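Local structure of cyanophycinase-like exopeptidase (actinobacterium SCGC AAA027-L06, 6NQC) at residues A39-E42 with K43-E47; W76-L79 with G80-Q83; F107-L110 with V111-A114; P135-Q138 with G139-E142; N191-F194 with K195-D199. The protein probably hydrolyses peptide bonds as a serine exopeptidase of family S51, the family of cyanophycinases and related peptidases. All blocks are in the same frame, centred on the assembly; numbering follows the deposited sequence.

All five contacts are local, each made between neighbouring turns of the chain, so none encloses a long loop and none nests in or crosses another. Interaction 1 lies at the start of helix 39-51, interaction 2 midway along helix 70-87, and the two helices meet where Glu-42 bonds Gln-83. Interaction 3 ends helix 105-110 and leads toward strand 116-119. Its Val-108 and Val-111 pack on interaction 4, in helix 135-145, with centres about 8 Å apart. Interaction 5 closes tight turns before helix 199-205, across the centre of the chain from interactions 3 and 4. Helices thus pair beside the main sheet, while 191-199 forms an outlying surface turn.

Interaction 1: residues A39-E42 with K43-E47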
loop_
_atom_site.group_PDB
_atom_site.type_symbol
_atom_site.label_atom_id
_atom_site.label_comp_id
_atom_site.label_asym_id
_atom_site.label_seq_id
_atom_site.Cartn_x
_atom_site.Cartn_y
_atom_site.Cartn_z
ATOM N N ALA A 39 12.446 -7.636 2.908
ATOM C CA ALA A 39 13.471 -6.607 2.995
ATOM C C ALA A 39 14.038 -6.263 1.633
ATOM O O ALA A 39 14.235 -5.081 1.335
ATOM C CB ALA A 39 14.580 -7.053 3.960
ATOM N N GLU A 40 14.328 -7.260 0.786
ATOM C CA GLU A 40 14.875 -6.916 -0.511
ATOM C C GLU A 40 13.816 -6.281 -1.407
ATOM O O GLU A 40 14.144 -5.408 -2.227
ATOM C CB GLU A 40 15.479 -8.132 -1.205
ATOM C CG GLU A 40 16.137 -7.785 -2.578
ATOM C CD GLU A 40 16.998 -6.495 -2.560
ATOM O OE1 GLU A 40 16.679 -5.542 -3.330
ATOM O OE2 GLU A 40 17.986 -6.444 -1.792
ATOM N N PHE A 41 12.558 -6.682 -1.270
ATOM C CA PHE A 41 11.494 -5.980 -1.987
ATOM C C PHE A 41 11.443 -4.507 -1.594
ATOM O O PHE A 41 11.391 -3.621 -2.473
ATOM C CB PHE A 41 10.145 -6.641 -1.718
ATOM C CG PHE A 41 8.989 -5.900 -2.330
ATOM C CD1 PHE A 41 8.926 -5.718 -3.711
ATOM C CD2 PHE A 41 7.994 -5.376 -1.539
ATOM C CE1 PHE A 41 7.876 -5.012 -4.278
ATOM C CE2 PHE A 41 6.931 -4.704 -2.086
ATOM C CZ PHE A 41 6.880 -4.508 -3.462
ATOM N N GLU A 42 11.422 -4.221 -0.275
ATOM C CA GLU A 42 11.303 -2.832 0.171
ATOM C C GLU A 42 12.535 -2.027 -0.276
ATOM O O GLU A 42 12.415 -0.866 -0.711
ATOM C CB GLU A 42 11.111 -2.760 1.691
ATOM C CG GLU A 42 9.671 -3.210 2.109
ATOM C CD GLU A 42 9.434 -3.450 3.588
ATOM O OE1 GLU A 42 10.285 -3.057 4.437
ATOM O OE2 GLU A 42 8.358 -4.004 3.902
ATOM N N LYS A 43 13.728 -2.633 -0.185
ATOM C CA LYS A 43 14.939 -1.968 -0.674
ATOM C C LYS A 43 14.829 -1.608 -2.145
ATOM O O LYS A 43 15.213 -0.501 -2.552
ATOM C CB LYS A 43 16.163 -2.838 -0.443
ATOM C CG LYS A 43 17.459 -2.087 -0.697
ATOM C CD LYS A 43 18.704 -2.958 -0.432
ATOM C CE LYS A 43 19.901 -2.404 -1.235
ATOM N NZ LYS A 43 21.213 -2.616 -0.572
ATOM N N SER A 44 14.370 -2.548 -2.979
ATOM C CA SER A 44 14.238 -2.268 -4.407
ATOM C C SER A 44 13.307 -1.085 -4.672
ATOM O O SER A 44 13.521 -0.321 -5.619
ATOM C CB SER A 44 13.735 -3.521 -5.142
ATOM O OG SER A 44 12.376 -3.850 -4.819
ATOM N N LEU A 45 12.235 -0.945 -3.879
ATOM C CA LEU A 45 11.341 0.194 -4.027
ATOM C C LEU A 45 12.052 1.495 -3.684
ATOM O O LEU A 45 11.802 2.534 -4.317
ATOM C CB LEU A 45 10.124 0.029 -3.116
ATOM C CG LEU A 45 9.132 -1.078 -3.449
ATOM C CD1 LEU A 45 8.026 -1.182 -2.369
ATOM C CD2 LEU A 45 8.514 -0.802 -4.803
ATOM N N ILE A 46 12.923 1.466 -2.662
ATOM C CA ILE A 46 13.676 2.663 -2.314
ATOM C C ILE A 46 14.647 3.002 -3.429
ATOM O O ILE A 46 14.780 4.172 -3.833
ATOM C CB ILE A 46 14.421 2.477 -0.988
ATOM C CG1 ILE A 46 13.416 2.322 0.129
ATOM C CG2 ILE A 46 15.375 3.651 -0.743
ATOM C CD1 ILE A 46 13.997 1.678 1.367
ATOM N N GLU A 47 15.303 1.972 -3.971
ATOM C CA GLU A 47 16.214 2.151 -5.101
ATOM C C GLU A 47 15.497 2.718 -6.321
ATOM O O GLU A 47 16.034 3.587 -7.004
ATOM C CB GLU A 47 16.858 0.809 -5.433
ATOM C CG GLU A 47 17.836 0.348 -4.392
ATOM C CD GLU A 47 18.399 -1.043 -4.691
ATOM O OE1 GLU A 47 17.692 -1.882 -5.290
ATOM O OE2 GLU A 47 19.564 -1.279 -4.323
#
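Phe-41 O takes two hydrogen bonds from the next turn, one from Leu-45 N at 3.1 Å and a shorter one from Ser-44 OG at 2.6 Å. The hydroxyl can bend back this far because chi1 of Ser-44 (69°) sets OG between its own N and carbonyl carbon, over the preceding turn. It meets the carbonyl at a C=O...O angle of 125°, a more bent approach than that of the amide. Arg-226 NH1 also bonds Ser-44 OG, which ties this turn to a residue just past strand 221-225. Lys-43 N to Ala-39 O, Ser-44 N to Glu-40 O and Ile-46 N to Glu-42 O continue the i to i+4 ladder in the first turns of helix 39-51, a helix that lies against the main mixed sheet, touching strands 116-119 and 221-225, and also meets helix 70-87. The carboxylate of Glu-42 leads out of this turn to Gln-83 and to the backbone N of Tyr-34. Among the apolar groups, Leu-45 CD1 sits over one face of the Phe-41 ring, 4.1 Å from its centroid, in a CH-pi contact, and both residues rest on Val-224. On the solvent side Glu-40 bends at chi2, which carries OE2 to 3.8 Å from Lys-43 CD. Its other oxygen, OE1, lies 4.3 Å from Glu-47 OE1, a closeness of like charges that is probably mildly unfavourable and may raise the pKa of one of them.

Interaction 2: residues W76-L79 with G80-Q83; sequences WKQL and GRQQ. With SO4 (sulfate ion), chain B.
Arg-81 NH2 donates a 2.7 Å hydrogen bond to O2 of a sulfate ion, probably taken up from the crystallisation liquor, with a bent N-H...O angle of 131°. The site lies on helix 70-87, the helix of a beta-alpha-beta unit between strands 57-61 and 90-93, and Phe-93 N also bonds the anion. The sulfate approaches the guanidinium at its edge, near the plane, whereas Lys-77 comes over a face: its CE lies 3.4 Å from Arg-81 NH2. The two side chains run side by side in the same direction. Lys-77 stays extended, while Arg-81 turns at chi3 (-87°), and the guanidinium thus swings in beside the lysine's end. The anion beside them probably offsets some of their like charge; Lys-77 NZ lies 4.0 Å from sulfate O1, too far for a hydrogen bond.

Along the backbone, Arg-81 N bonds Lys-77 O at 2.8 Å and Gly-80 N bonds Trp-76 O at 2.9 Å, both steps of the regular helical ladder. Gln-83 departs toward other partners, its OE1 accepting from Arg-86. On the adjoining flank the aliphatic part of Gln-82 lies close against the backbone of the turn before, with CG 3.1 Å from Gln-78 O.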
loop_
_atom_site.group_PDB
_atom_site.type_symbol
_atom_site.label_atom_id
_atom_site.label_comp_id
_atom_site.label_asym_id
_atom_site.label_seq_id
_atom_site.Cartn_x
_atom_site.Cartn_y
_atom_site.Cartn_z
ATOM N N TRP A 76 5.097 0.012 15.889
ATOM C CA TRP A 76 5.178 0.201 14.446
ATOM C C TRP A 76 6.405 1.044 14.074
ATOM O O TRP A 76 7.125 0.712 13.124
ATOM C CB TRP A 76 3.907 0.838 13.873
ATOM C CG TRP A 76 2.818 -0.147 13.577
ATOM C CD1 TRP A 76 1.601 -0.234 14.203
ATOM C CD2 TRP A 76 2.853 -1.226 12.618
ATOM N NE1 TRP A 76 0.879 -1.284 13.690
ATOM C CE2 TRP A 76 1.608 -1.912 12.720
ATOM C CE3 TRP A 76 3.798 -1.677 11.707
ATOM C CZ2 TRP A 76 1.290 -3.011 11.921
ATOM C CZ3 TRP A 76 3.485 -2.784 10.916
ATOM C CH2 TRP A 76 2.250 -3.438 11.032
ATOM N N LYS A 77 6.593 2.162 14.792
ATOM C CA LYS A 77 7.768 3.004 14.566
ATOM C C LYS A 77 9.074 2.205 14.649
ATOM O O LYS A 77 9.944 2.283 13.754
ATOM C CB LYS A 77 7.770 4.152 15.578
ATOM C CG LYS A 77 8.728 5.276 15.293
ATOM C CD LYS A 77 8.787 6.248 16.472
ATOM C CE LYS A 77 9.861 7.278 16.268
ATOM N NZ LYS A 77 9.575 8.559 17.005
ATOM N N GLN A 78 9.210 1.396 15.701
ATOM C CA GLN A 78 10.472 0.709 15.933
ATOM C C GLN A 78 10.656 -0.446 14.960
ATOM O O GLN A 78 11.768 -0.688 14.476
ATOM C CB GLN A 78 10.537 0.215 17.380
ATOM C CG GLN A 78 11.402 1.082 18.286
ATOM C CD GLN A 78 12.881 1.137 17.848
ATOM O OE1 GLN A 78 13.592 0.112 17.795
ATOM N NE2 GLN A 78 13.344 2.332 17.533
ATOM N N LEU A 79 9.573 -1.155 14.634
ATOM C CA LEU A 79 9.616 -2.143 13.552
ATOM C C LEU A 79 10.120 -1.524 12.248
ATOM O O LEU A 79 11.048 -2.046 11.602
ATOM C CB LEU A 79 8.221 -2.729 13.361
ATOM C CG LEU A 79 8.097 -4.047 12.602
ATOM C CD1 LEU A 79 8.887 -5.120 13.300
ATOM C CD2 LEU A 79 6.626 -4.435 12.491
ATOM N N GLY A 80 9.518 -0.406 11.843
ATOM C CA GLY A 80 9.943 0.247 10.614
ATOM C C GLY A 80 11.350 0.813 10.691
ATOM O O GLY A 80 12.103 0.758 9.717
ATOM N N ARG A 81 11.715 1.385 11.828
ATOM C CA ARG A 81 13.060 1.912 11.972
ATOM C C ARG A 81 14.095 0.804 11.834
ATOM O O ARG A 81 15.119 0.981 11.165
ATOM C CB ARG A 81 13.196 2.619 13.319
ATOM C CG ARG A 81 14.507 3.383 13.488
ATOM C CD ARG A 81 14.452 4.244 14.749
ATOM N NE ARG A 81 13.873 5.571 14.518
ATOM C CZ ARG A 81 13.618 6.450 15.485
ATOM N NH1 ARG A 81 13.886 6.137 16.762
ATOM N NH2 ARG A 81 13.111 7.642 15.183
ATOM N N GLN A 82 13.837 -0.357 12.434
ATOM C CA GLN A 82 14.806 -1.451 12.363
ATOM C C GLN A 82 14.912 -2.021 10.962
ATOM O O GLN A 82 15.996 -2.426 10.541
ATOM C CB GLN A 82 14.436 -2.539 13.380
ATOM C CG GLN A 82 14.528 -2.016 14.818
ATOM C CD GLN A 82 14.064 -3.013 15.889
ATOM O OE1 GLN A 82 14.343 -2.830 17.087
ATOM N NE2 GLN A 82 13.336 -4.044 15.465
ATOM N N GLN A 83 13.818 -2.024 10.198
ATOM C CA GLN A 83 13.939 -2.425 8.803
ATOM C C GLN A 83 14.805 -1.424 8.041
ATOM O O GLN A 83 15.730 -1.815 7.319
ATOM C CB GLN A 83 12.570 -2.574 8.152
ATOM C CG GLN A 83 12.624 -2.961 6.677
ATOM C CD GLN A 83 12.663 -4.444 6.466
ATOM O OE1 GLN A 83 13.367 -5.164 7.184
ATOM N NE2 GLN A 83 11.922 -4.926 5.476
HETATM S S SO4 B . 11.796 9.974 12.699
HETATM O O1 SO4 B . 10.934 10.527 13.766
HETATM O O2 SO4 B . 13.094 9.573 13.248
HETATM O O3 SO4 B . 12.027 10.991 11.650
HETATM O O4 SO4 B . 11.163 8.769 12.167
#

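Interaction 3: residues F107-L110 with V111-A114; sequences FVEL and VKDA
Val-111 and Lys-112 both close on the carbonyl of Val-108, but the first does so in the packed interior and the second toward solvent. On the tight side, Val-111 CG2 lies 3.2 Å from Val-108 O, and both methyls lie near Phe-107 O. The valine side chain then continues into Leu-59, Leu-136 and Ile-140, so that Val-111 packs between strand 57-61 and helix 135-145.

The backbone marks where helix 105-110 gives way to the loop before strand 116-119. Val-111 N still bonds Phe-107 O, at 3.2 Å and nearly along the C=O axis. One residue later the spacing shortens: Lys-112 N bonds Glu-109 O, standing 60° out of the carbonyl plane. A type I beta turn from Leu-110 to Asp-113 overlaps this bond, and a water donates to both Leu-110 O and Asp-113 O, bridging the opening backbone.

On the looser side, Lys-112 folds back along the helix end. The bend at chi3 (-128°) brings CE to 3.6 Å from Val-108 CG1, and chi4 (-138°) then sets the direction of NZ. That nitrogen remains 4.4 Å from Glu-109 OE1, near enough that a mild attraction is probable, but beyond a salt bridge.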
loop_
_atom_site.group_PDB
_atom_site.type_symbol
_atom_site.label_atom_id
_atom_site.label_comp_id
_atom_site.label_asym_id
_atom_site.label_seq_id
_atom_site.Cartn_x
_atom_site.Cartn_y
_atom_site.Cartn_z
ATOM N N PHE A 107 4.721 17.717 7.722
ATOM C CA PHE A 107 4.475 16.389 7.162
ATOM C C PHE A 107 4.201 16.477 5.663
ATOM O O PHE A 107 4.740 15.690 4.869
ATOM C CB PHE A 107 3.307 15.725 7.884
ATOM C CG PHE A 107 3.573 15.389 9.336
ATOM C CD1 PHE A 107 4.862 15.376 9.854
ATOM C CD2 PHE A 107 2.507 15.077 10.185
ATOM C CE1 PHE A 107 5.090 15.056 11.165
ATOM C CE2 PHE A 107 2.728 14.764 11.512
ATOM C CZ PHE A 107 4.027 14.756 12.000
ATOM N N VAL A 108 3.381 17.446 5.242
ATOM C CA VAL A 108 3.072 17.609 3.821
ATOM C C VAL A 108 4.315 17.941 3.029
ATOM O O VAL A 108 4.460 17.492 1.882
ATOM C CB VAL A 108 1.967 18.690 3.663
ATOM C CG1 VAL A 108 1.744 19.064 2.192
ATOM C CG2 VAL A 108 0.680 18.219 4.285
ATOM N N GLU A 109 5.247 18.689 3.626
ATOM C CA GLU A 109 6.494 18.969 2.920
ATOM C C GLU A 109 7.370 17.722 2.789
ATOM O O GLU A 109 7.960 17.488 1.736
ATOM C CB GLU A 109 7.259 20.081 3.619
ATOM C CG GLU A 109 6.858 21.486 3.157
ATOM C CD GLU A 109 7.020 21.712 1.644
ATOM O OE1 GLU A 109 6.210 22.478 1.067
ATOM O OE2 GLU A 109 7.952 21.135 1.040
ATOM N N LEU A 110 7.410 16.883 3.827
ATOM C CA LEU A 110 8.250 15.689 3.827
ATOM C C LEU A 110 7.840 14.669 2.765
ATOM O O LEU A 110 8.694 14.000 2.163
ATOM C CB LEU A 110 8.179 15.010 5.189
ATOM C CG LEU A 110 9.324 15.253 6.172
ATOM C CD1 LEU A 110 8.907 14.745 7.567
ATOM C CD2 LEU A 110 10.615 14.640 5.731
ATOM N N VAL A 111 6.535 14.490 2.549
ATOM C CA VAL A 111 6.089 13.445 1.634
ATOM C C VAL A 111 6.352 13.800 0.186
ATOM O O VAL A 111 6.224 12.941 -0.695
ATOM C CB VAL A 111 4.587 13.130 1.777
ATOM C CG1 VAL A 111 4.336 12.459 3.127
ATOM C CG2 VAL A 111 3.744 14.397 1.620
ATOM N N LYS A 112 6.719 15.044 -0.089
ATOM C CA LYS A 112 6.833 15.507 -1.454
ATOM C C LYS A 112 8.185 15.193 -2.073
ATOM O O LYS A 112 8.343 15.355 -3.287
ATOM C CB LYS A 112 6.570 17.023 -1.531
ATOM C CG LYS A 112 5.107 17.372 -1.297
ATOM C CD LYS A 112 4.789 18.795 -1.687
ATOM C CE LYS A 112 4.080 19.520 -0.550
ATOM N NZ LYS A 112 2.950 20.381 -1.026
ATOM N N ASP A 113 9.150 14.728 -1.280
ATOM C CA ASP A 113 10.421 14.213 -1.840
ATOM C C ASP A 113 10.875 12.978 -1.053
ATOM O O ASP A 113 11.725 13.051 -0.163
ATOM C CB ASP A 113 11.479 15.323 -1.833
ATOM C CG ASP A 113 12.763 14.923 -2.520
ATOM O OD1 ASP A 113 12.902 13.740 -2.909
ATOM O OD2 ASP A 113 13.628 15.811 -2.649
ATOM N N ALA A 114 10.319 11.819 -1.405
ATOM C CA ALA A 114 10.595 10.587 -0.674
ATOM C C ALA A 114 10.780 9.450 -1.664
ATOM O O ALA A 114 9.935 9.250 -2.536
ATOM C CB ALA A 114 9.473 10.298 0.338
HETATM O O HOH W 1 11.420 14.594 2.251
#

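Interaction 4: residues P135-Q138 with G139-E142; sequences PLWQ and GIYE
Four backbone hydrogen bonds come first: Tyr-141 N to Trp-137 O at 2.8 Å, Ile-140 N to Leu-136 O, Glu-142 N to Gln-138 O, and Gly-139 N to Pro-135 O at 3.0 Å. Together they make an unbroken alpha-helical ladder at the start of helix 135-145, where Thr-134 OG1 takes the N-H of Trp-137.

The apolar contacts gather round the indole. Trp-137 has CG anti to its own N (chi1 165°), which carries the ring along the helix toward its C-terminal end and over the following turn. Tyr-141 CB stands 3.8 Å above the indole plane, displaced toward the rim, while Ile-140 CG2 reaches CZ3 of Trp-137 at 4.0 Å. Ile-140 divides its branches: CG2 meets the tryptophan, and CD1 touches Leu-136 CG at 4.0 Å.

The polar side chains lie along the outer flank. Gln-138, bent at chi2 (53°), runs beside Tyr-141 and points the same way, its NE2 3.8 Å from Tyr-141 CD2 and its amide turned 45° from the phenol ring. Glu-142 crosses the glutamine at about a right angle, with OE2 lying 3.7 Å from Gln-138 CG.

Leu-136 packs on Phe-107 and Val-108 of helix 105-110, Ile-140 on Ile-117 and Phe-119 of strand 116-119, and Trp-137, which also rests on Phe-119, stacks on Phe-178.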
loop_
_atom_site.group_PDB
_atom_site.type_symbol
_atom_site.label_atom_id
_atom_site.label_comp_id
_atom_site.label_asym_id
_atom_site.label_seq_id
_atom_site.Cartn_x
_atom_site.Cartn_y
_atom_site.Cartn_z
ATOM N N PRO A 135 -4.334 17.525 2.378
ATOM C CA PRO A 135 -3.090 18.016 1.783
ATOM C C PRO A 135 -1.990 16.972 1.841
ATOM O O PRO A 135 -1.195 16.867 0.910
ATOM C CB PRO A 135 -2.768 19.268 2.617
ATOM C CG PRO A 135 -3.689 19.286 3.755
ATOM C CD PRO A 135 -4.860 18.424 3.437
ATOM N N LEU A 136 -1.947 16.156 2.892
ATOM C CA LEU A 136 -0.911 15.117 2.983
ATOM C C LEU A 136 -1.059 14.097 1.857
ATOM O O LEU A 136 -0.072 13.704 1.215
ATOM C CB LEU A 136 -0.991 14.429 4.348
ATOM C CG LEU A 136 0.109 13.384 4.557
ATOM C CD1 LEU A 136 1.394 14.088 4.922
ATOM C CD2 LEU A 136 -0.283 12.390 5.607
ATOM N N TRP A 137 -2.281 13.657 1.599
ATOM C CA TRP A 137 -2.491 12.717 0.501
ATOM C C TRP A 137 -2.093 13.350 -0.838
ATOM O O TRP A 137 -1.472 12.706 -1.676
ATOM C CB TRP A 137 -3.963 12.240 0.455
ATOM C CG TRP A 137 -4.166 11.612 -0.856
ATOM C CD1 TRP A 137 -4.851 12.114 -1.920
ATOM C CD2 TRP A 137 -3.574 10.386 -1.294
ATOM N NE1 TRP A 137 -4.707 11.279 -3.004
ATOM C CE2 TRP A 137 -3.948 10.202 -2.643
ATOM C CE3 TRP A 137 -2.748 9.444 -0.690
ATOM C CZ2 TRP A 137 -3.525 9.109 -3.391
ATOM C CZ3 TRP A 137 -2.343 8.355 -1.430
ATOM C CH2 TRP A 137 -2.735 8.195 -2.761
ATOM N N GLN A 138 -2.449 14.620 -1.060
ATOM C CA GLN A 138 -2.074 15.262 -2.314
ATOM C C GLN A 138 -0.547 15.294 -2.458
ATOM O O GLN A 138 -0.015 15.042 -3.545
ATOM C CB GLN A 138 -2.694 16.655 -2.389
ATOM C CG GLN A 138 -2.663 17.283 -3.771
ATOM C CD GLN A 138 -3.258 16.385 -4.834
ATOM O OE1 GLN A 138 -4.142 15.570 -4.552
ATOM N NE2 GLN A 138 -2.753 16.500 -6.059
ATOM N N GLY A 139 0.175 15.582 -1.371
ATOM C CA GLY A 139 1.633 15.466 -1.393
ATOM C C GLY A 139 2.140 14.079 -1.750
ATOM O O GLY A 139 3.050 13.925 -2.577
ATOM N N ILE A 140 1.584 13.053 -1.117
ATOM C CA ILE A 140 1.978 11.679 -1.424
ATOM C C ILE A 140 1.719 11.360 -2.892
ATOM O O ILE A 140 2.553 10.745 -3.574
ATOM C CB ILE A 140 1.233 10.699 -0.495
ATOM C CG1 ILE A 140 1.608 10.972 0.954
ATOM C CG2 ILE A 140 1.523 9.237 -0.904
ATOM C CD1 ILE A 140 0.692 10.344 1.961
ATOM N N TYR A 141 0.567 11.799 -3.405
ATOM C CA TYR A 141 0.209 11.562 -4.785
ATOM C C TYR A 141 1.186 12.248 -5.727
ATOM O O TYR A 141 1.707 11.630 -6.665
ATOM C CB TYR A 141 -1.220 12.070 -5.033
ATOM C CG TYR A 141 -1.678 11.931 -6.458
ATOM C CD1 TYR A 141 -2.027 10.698 -6.970
ATOM C CD2 TYR A 141 -1.727 13.022 -7.308
ATOM C CE1 TYR A 141 -2.437 10.544 -8.271
ATOM C CE2 TYR A 141 -2.121 12.873 -8.620
ATOM C CZ TYR A 141 -2.492 11.626 -9.097
ATOM O OH TYR A 141 -2.907 11.457 -10.409
ATOM N N GLU A 142 1.477 13.520 -5.465
ATOM C CA GLU A 142 2.453 14.242 -6.264
ATOM C C GLU A 142 3.819 13.578 -6.212
ATOM O O GLU A 142 4.508 13.480 -7.245
ATOM C CB GLU A 142 2.549 15.687 -5.784
ATOM C CG GLU A 142 1.373 16.597 -6.206
ATOM C CD GLU A 142 1.391 17.903 -5.430
ATOM O OE1 GLU A 142 2.430 18.227 -4.797
ATOM O OE2 GLU A 142 0.360 18.590 -5.436
#

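Interaction 5: residues N191-F194 with K195-D199; sequences NKFF and KWIPD
With chi1 at -56° and chi2 at -29°, Trp-196 folds its indole back over the backbone of Lys-192 and Phe-193. Two overlapping i to i+3 turns form this part of the loop between strand 184-187 and helix 199-205. One indole face receives Phe-193 CA in a CH-pi contact, 4.2 Å from the centroid of the six-membered ring, and Lys-192 O lies over the same face. Lys-192 CB adds a 3.6 Å contact with Trp-196 CZ2. The Phe-193 ring meets the indole obliquely, planes 43° apart, and takes Ile-197 CG2 at its edge before packing on Leu-205.

Two hydrogen bonds hold the backbone of these turns: Lys-195 N to Lys-192 O at 2.9 Å and Trp-196 N to Phe-193 O at 3.0 Å. Both donors stand above the carbonyl planes. Lys-192 also touches Glu-219, a member of a possible Ser-His-Glu triad. A water bridges the end of the turn, donating to Phe-194 O and to Ile-197 O, 2.8 Å from each.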
loop_
_atom_site.group_PDB
_atom_site.type_symbol
_atom_site.label_atom_id
_atom_site.label_comp_id
_atom_site.label_asym_id
_atom_site.label_seq_id
_atom_site.Cartn_x
_atom_site.Cartn_y
_atom_site.Cartn_z
ATOM N N ASN A 191 -4.644 -16.035 2.007
ATOM C CA ASN A 191 -4.626 -17.417 2.441
ATOM C C ASN A 191 -5.207 -17.591 3.831
ATOM O O ASN A 191 -5.482 -18.727 4.220
ATOM C CB ASN A 191 -3.187 -17.971 2.370
ATOM C CG ASN A 191 -2.194 -17.163 3.182
ATOM O OD1 ASN A 191 -2.053 -15.945 2.994
ATOM N ND2 ASN A 191 -1.465 -17.846 4.086
ATOM N N LYS A 192 -5.447 -16.507 4.561
ATOM C CA LYS A 192 -6.000 -16.585 5.913
ATOM C C LYS A 192 -7.270 -15.778 6.152
ATOM O O LYS A 192 -8.030 -16.161 7.041
ATOM C CB LYS A 192 -4.928 -16.143 6.933
ATOM C CG LYS A 192 -3.589 -16.890 6.750
ATOM C CD LYS A 192 -2.880 -17.108 8.077
ATOM C CE LYS A 192 -2.050 -18.384 8.077
ATOM N NZ LYS A 192 -2.531 -19.337 9.129
ATOM N N PHE A 193 -7.542 -14.709 5.373
ATOM C CA PHE A 193 -8.638 -13.787 5.667
ATOM C C PHE A 193 -9.978 -14.497 5.845
ATOM O O PHE A 193 -10.777 -14.129 6.719
ATOM C CB PHE A 193 -8.746 -12.781 4.510
ATOM C CG PHE A 193 -9.235 -11.386 4.894
ATOM C CD1 PHE A 193 -10.267 -11.210 5.782
ATOM C CD2 PHE A 193 -8.674 -10.258 4.292
ATOM C CE1 PHE A 193 -10.714 -9.956 6.106
ATOM C CE2 PHE A 193 -9.146 -8.966 4.600
ATOM C CZ PHE A 193 -10.161 -8.824 5.500
ATOM N N PHE A 194 -10.251 -15.488 5.028
ATOM C CA PHE A 194 -11.572 -16.117 5.035
ATOM C C PHE A 194 -11.743 -17.107 6.174
ATOM O O PHE A 194 -12.857 -17.606 6.381
ATOM C CB PHE A 194 -11.814 -16.761 3.667
ATOM C CG PHE A 194 -11.874 -15.738 2.562
ATOM C CD1 PHE A 194 -13.028 -15.023 2.323
ATOM C CD2 PHE A 194 -10.736 -15.431 1.817
ATOM C CE1 PHE A 194 -13.073 -14.051 1.334
ATOM C CE2 PHE A 194 -10.778 -14.456 0.838
ATOM C CZ PHE A 194 -11.940 -13.765 0.600
ATOM N N LYS A 195 -10.692 -17.367 6.945
ATOM C CA LYS A 195 -10.849 -18.104 8.189
ATOM C C LYS A 195 -11.325 -17.205 9.309
ATOM O O LYS A 195 -11.728 -17.720 10.343
ATOM C CB LYS A 195 -9.531 -18.771 8.578
ATOM C CG LYS A 195 -8.889 -19.579 7.448
ATOM C CD LYS A 195 -7.607 -20.320 7.879
ATOM C CE LYS A 195 -7.557 -21.744 7.289
ATOM N NZ LYS A 195 -7.405 -22.824 8.333
ATOM N N TRP A 196 -11.323 -15.884 9.112
ATOM C CA TRP A 196 -11.575 -14.941 10.190
ATOM C C TRP A 196 -12.967 -14.310 10.143
ATOM O O TRP A 196 -13.359 -13.651 11.115
ATOM C CB TRP A 196 -10.555 -13.796 10.183
ATOM C CG TRP A 196 -9.140 -14.196 10.248
ATOM C CD1 TRP A 196 -8.623 -15.318 10.841
ATOM C CD2 TRP A 196 -8.028 -13.471 9.699
ATOM N NE1 TRP A 196 -7.261 -15.349 10.673
ATOM C CE2 TRP A 196 -6.861 -14.218 9.998
ATOM C CE3 TRP A 196 -7.904 -12.251 8.984
ATOM C CZ2 TRP A 196 -5.576 -13.794 9.605
ATOM C CZ3 TRP A 196 -6.628 -11.835 8.585
ATOM C CH2 TRP A 196 -5.480 -12.609 8.906
ATOM N N ILE A 197 -13.704 -14.486 9.051
ATOM C CA ILE A 197 -14.952 -13.762 8.867
ATOM C C ILE A 197 -16.057 -14.723 8.446
ATOM O O ILE A 197 -15.786 -15.752 7.827
ATOM C CB ILE A 197 -14.803 -12.640 7.809
ATOM C CG1 ILE A 197 -14.465 -13.222 6.426
ATOM C CG2 ILE A 197 -13.744 -11.600 8.220
ATOM C CD1 ILE A 197 -14.436 -12.154 5.291
ATOM N N PRO A 198 -17.314 -14.391 8.695
ATOM C CA PRO A 198 -18.413 -15.266 8.286
ATOM C C PRO A 198 -18.680 -15.163 6.788
ATOM O O PRO A 198 -18.142 -14.311 6.071
ATOM C CB PRO A 198 -19.594 -14.755 9.117
ATOM C CG PRO A 198 -19.291 -13.334 9.379
ATOM C CD PRO A 198 -17.776 -13.178 9.398
ATOM N N ASP A 199 -19.500 -16.095 6.303
ATOM C CA ASP A 199 -19.787 -16.171 4.869
ATOM C C ASP A 199 -20.386 -14.873 4.345
ATOM O O ASP A 199 -20.118 -14.464 3.189
ATOM C CB ASP A 199 -20.741 -17.327 4.574
ATOM C CG ASP A 199 -20.109 -18.678 4.809
ATOM O OD1 ASP A 199 -18.885 -18.722 5.088
ATOM O OD2 ASP A 199 -20.829 -19.698 4.719
HETATM O O HOH W 2 -15.162 -16.595 5.215
#